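Local coordinates for protein TASOR (Homo sapiens, PDB 6SWG), which serves in the HUSH complex, which maintains epigenetic transcriptional silencing at H3K9me3-rich loci by promoting recruitment of SETDB1 and MORC2, at residues C[11-16]-C[33-38]. Sequence-based numbering, arbitrary orientation.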
ATOM      1  N   GLY C  11     -11.663  -1.248  11.701  1.00 81.09           N
ATOM      2  CA  GLY C  11     -11.753  -1.098  13.143  1.00 82.75           C
ATOM      3  C   GLY C  11     -10.570  -0.324  13.657  1.00 84.11           C
ATOM      4  O   GLY C  11     -10.716   0.585  14.489  1.00 86.39           O
ATOM      5  N   GLU C  12      -9.383  -0.630  13.121  1.00 84.57           N
ATOM      6  CA  GLU C  12      -8.211   0.166  13.475  1.00 82.46           C
ATOM      7  C   GLU C  12      -8.425   1.630  13.094  1.00 86.95           C
ATOM      8  O   GLU C  12      -8.085   2.536  13.862  1.00 87.28           O
ATOM      9  CB  GLU C  12      -6.972  -0.401  12.802  1.00 74.71           C
ATOM     10  CG  GLU C  12      -6.562  -1.798  13.263  1.00 75.56           C
ATOM     11  CD  GLU C  12      -6.041  -1.850  14.664  1.00 79.66           C
ATOM     12  OE1 GLU C  12      -5.518  -0.820  15.207  1.00 81.82           O
ATOM     13  OE2 GLU C  12      -6.149  -2.944  15.263  1.00 83.12           O
ATOM     14  N   TYR C  13      -9.020   1.889  11.918  1.00 87.90           N
ATOM     15  CA  TYR C  13      -9.115   3.279  11.513  1.00 91.37           C
ATOM     16  C   TYR C  13     -10.087   4.013  12.420  1.00 85.84           C
ATOM     17  O   TYR C  13      -9.844   5.164  12.795  1.00 82.31           O
ATOM     18  CB  TYR C  13      -9.519   3.435  10.053  1.00103.22           C
ATOM     19  CG  TYR C  13      -9.487   4.897   9.628  1.00115.87           C
ATOM     20  CD1 TYR C  13     -10.650   5.660   9.600  1.00123.19           C
ATOM     21  CD2 TYR C  13      -8.280   5.536   9.296  1.00118.89           C
ATOM     22  CE1 TYR C  13     -10.619   7.004   9.239  1.00125.11           C
ATOM     23  CE2 TYR C  13      -8.250   6.889   8.928  1.00119.99           C
ATOM     24  CZ  TYR C  13      -9.419   7.601   8.901  1.00121.99           C
ATOM     25  OH  TYR C  13      -9.378   8.907   8.521  1.00122.79           O
ATOM     26  N   ASN C  14     -11.172   3.349  12.819  1.00 83.10           N
ATOM     27  CA  ASN C  14     -12.102   3.994  13.726  1.00 84.48           C
ATOM     28  C   ASN C  14     -11.438   4.325  15.066  1.00 89.39           C
ATOM     29  O   ASN C  14     -11.618   5.429  15.625  1.00 85.14           O
ATOM     30  CB  ASN C  14     -13.305   3.115  13.993  1.00 86.92           C
ATOM     31  CG  ASN C  14     -14.082   3.604  15.213  1.00 92.67           C
ATOM     32  OD1 ASN C  14     -13.727   3.271  16.367  1.00 96.48           O
ATOM     33  ND2 ASN C  14     -15.111   4.435  14.980  1.00 90.72           N
ATOM     34  N   LEU C  15     -10.764   3.329  15.660  1.00 89.01           N
ATOM     35  CA  LEU C  15     -10.127   3.596  16.946  1.00 87.74           C
ATOM     36  C   LEU C  15      -9.208   4.787  16.803  1.00 87.30           C
ATOM     37  O   LEU C  15      -9.238   5.714  17.624  1.00 85.13           O
ATOM     38  CB  LEU C  15      -9.347   2.382  17.439  1.00 85.77           C
ATOM     39  CG  LEU C  15     -10.278   1.198  17.765  1.00 89.51           C
ATOM     40  CD1 LEU C  15      -9.480  -0.116  18.015  1.00 86.33           C
ATOM     41  CD2 LEU C  15     -11.262   1.445  18.935  1.00 87.13           C
ATOM     42  N   PHE C  16      -8.425   4.801  15.713  1.00 87.84           N
ATOM     43  CA  PHE C  16      -7.497   5.908  15.480  1.00 87.49           C
ATOM     44  C   PHE C  16      -8.231   7.238  15.412  1.00 86.00           C
ATOM     45  O   PHE C  16      -7.917   8.151  16.164  1.00 87.38           O
ATOM     46  CB  PHE C  16      -6.711   5.667  14.210  1.00 83.43           C
ATOM     47  CG  PHE C  16      -6.125   6.910  13.587  1.00 84.14           C
ATOM     48  CD1 PHE C  16      -4.966   7.528  14.114  1.00 84.77           C
ATOM     49  CD2 PHE C  16      -6.694   7.427  12.424  1.00 85.66           C
ATOM     50  CE1 PHE C  16      -4.368   8.637  13.443  1.00 83.87           C
ATOM     51  CE2 PHE C  16      -6.116   8.554  11.784  1.00 87.03           C
ATOM     52  CZ  PHE C  16      -4.952   9.146  12.312  1.00 83.50           C
ATOM     53  N   SER C  33     -13.009  16.524  11.266  1.00161.58           N
ATOM     54  CA  SER C  33     -12.250  16.018  10.130  1.00155.54           C
ATOM     55  C   SER C  33     -13.177  15.341   9.126  1.00151.74           C
ATOM     56  O   SER C  33     -14.292  14.911   9.447  1.00139.37           O
ATOM     57  CB  SER C  33     -11.173  15.038  10.599  1.00148.48           C
ATOM     58  OG  SER C  33     -10.043  15.746  11.091  1.00144.47           O
ATOM     59  N   THR C  34     -12.686  15.225   7.892  1.00163.45           N
ATOM     60  CA  THR C  34     -13.523  14.713   6.820  1.00172.33           C
ATOM     61  C   THR C  34     -12.766  13.797   5.865  1.00171.10           C
ATOM     62  O   THR C  34     -13.077  13.747   4.666  1.00177.79           O
ATOM     63  CB  THR C  34     -14.117  15.855   6.022  1.00180.85           C
ATOM     64  OG1 THR C  34     -14.986  15.318   5.026  1.00188.29           O
ATOM     65  CG2 THR C  34     -13.001  16.639   5.342  1.00183.02           C
ATOM     66  N   VAL C  35     -11.755  13.097   6.359  1.00161.34           N
ATOM     67  CA  VAL C  35     -11.108  12.058   5.573  1.00154.34           C
ATOM     68  C   VAL C  35     -12.028  10.848   5.541  1.00142.45           C
ATOM     69  O   VAL C  35     -12.482  10.372   6.584  1.00139.32           O
ATOM     70  CB  VAL C  35      -9.739  11.700   6.166  1.00159.76           C
ATOM     71  CG1 VAL C  35      -8.998  10.775   5.220  1.00165.29           C
ATOM     72  CG2 VAL C  35      -8.936  12.953   6.439  1.00158.91           C
ATOM     73  N   SER C  36     -12.292  10.336   4.350  1.00129.91           N
ATOM     74  CA  SER C  36     -13.183   9.200   4.205  1.00121.67           C
ATOM     75  C   SER C  36     -12.572   7.952   4.819  1.00113.51           C
ATOM     76  O   SER C  36     -11.350   7.853   5.049  1.00111.55           O
ATOM     77  CB  SER C  36     -13.479   8.958   2.736  1.00126.46           C
ATOM     78  OG  SER C  36     -12.414   9.453   1.919  1.00127.64           O
ATOM     79  N   THR C  37     -13.448   6.988   5.158  1.00114.70           N
ATOM     80  CA  THR C  37     -12.875   5.794   5.760  1.00112.17           C
ATOM     81  C   THR C  37     -12.212   4.922   4.691  1.00112.38           C
ATOM     82  O   THR C  37     -12.623   4.913   3.529  1.00117.46           O
ATOM     83  CB  THR C  37     -13.929   4.975   6.498  1.00120.09           C
ATOM     84  OG1 THR C  37     -14.863   4.425   5.564  1.00129.23           O
ATOM     85  CG2 THR C  37     -14.684   5.834   7.491  1.00119.40           C
ATOM     86  N   PRO C  38     -11.199   4.161   5.061  1.00108.41           N
ATOM     87  CA  PRO C  38     -10.476   3.383   4.049  1.00107.64           C
ATOM     88  C   PRO C  38     -11.394   2.454   3.253  1.00110.40           C
ATOM     89  O   PRO C  38     -12.500   2.104   3.689  1.00109.29           O
ATOM     90  CB  PRO C  38      -9.440   2.601   4.867  1.00 97.94           C
ATOM     91  CG  PRO C  38      -9.760   2.827   6.269  1.00 91.67           C
ATOM     92  CD  PRO C  38     -10.605   4.027   6.407  1.00 96.35           C
TER
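Y13 and P38 show how one aromatic side chain can hold an irregular loop against a helix, offering a face to one residue and its hydroxyl end to another. The tyrosine ring reaches out from the helix with CG anti to the backbone N (chi1 -175°), and the CD corner of the P38 ring lies over one face. P38 CD sits 3.8 Å from the centroid of the Y13 ring and 25° off the ring normal, a CH-pi contact displaced toward the CG–CD1 side, where P38 CD comes within 3.5 Å of Y13 CG. P38 CG meets the root of the side chain, 3.8 Å from Y13 CB. At the far end, V35 lies across the tyrosine at roughly a right angle, its CB 3.7 Å from Y13 OH and its CG1 also against that oxygen. Between these two points of contact the backbone of S36 and T37 passes obliquely by the ring. No hydrogen bond links the two segments; they meet through van der Waals and CH-pi contact. Y13 also packs on an aromatic side chain of another protein's chain, and V35 on a basic one. In this piece of TASOR, the contact lies where the loop following helix 4-26 runs back along that helix, ahead of an unmodelled part of the chain and helix 63-79.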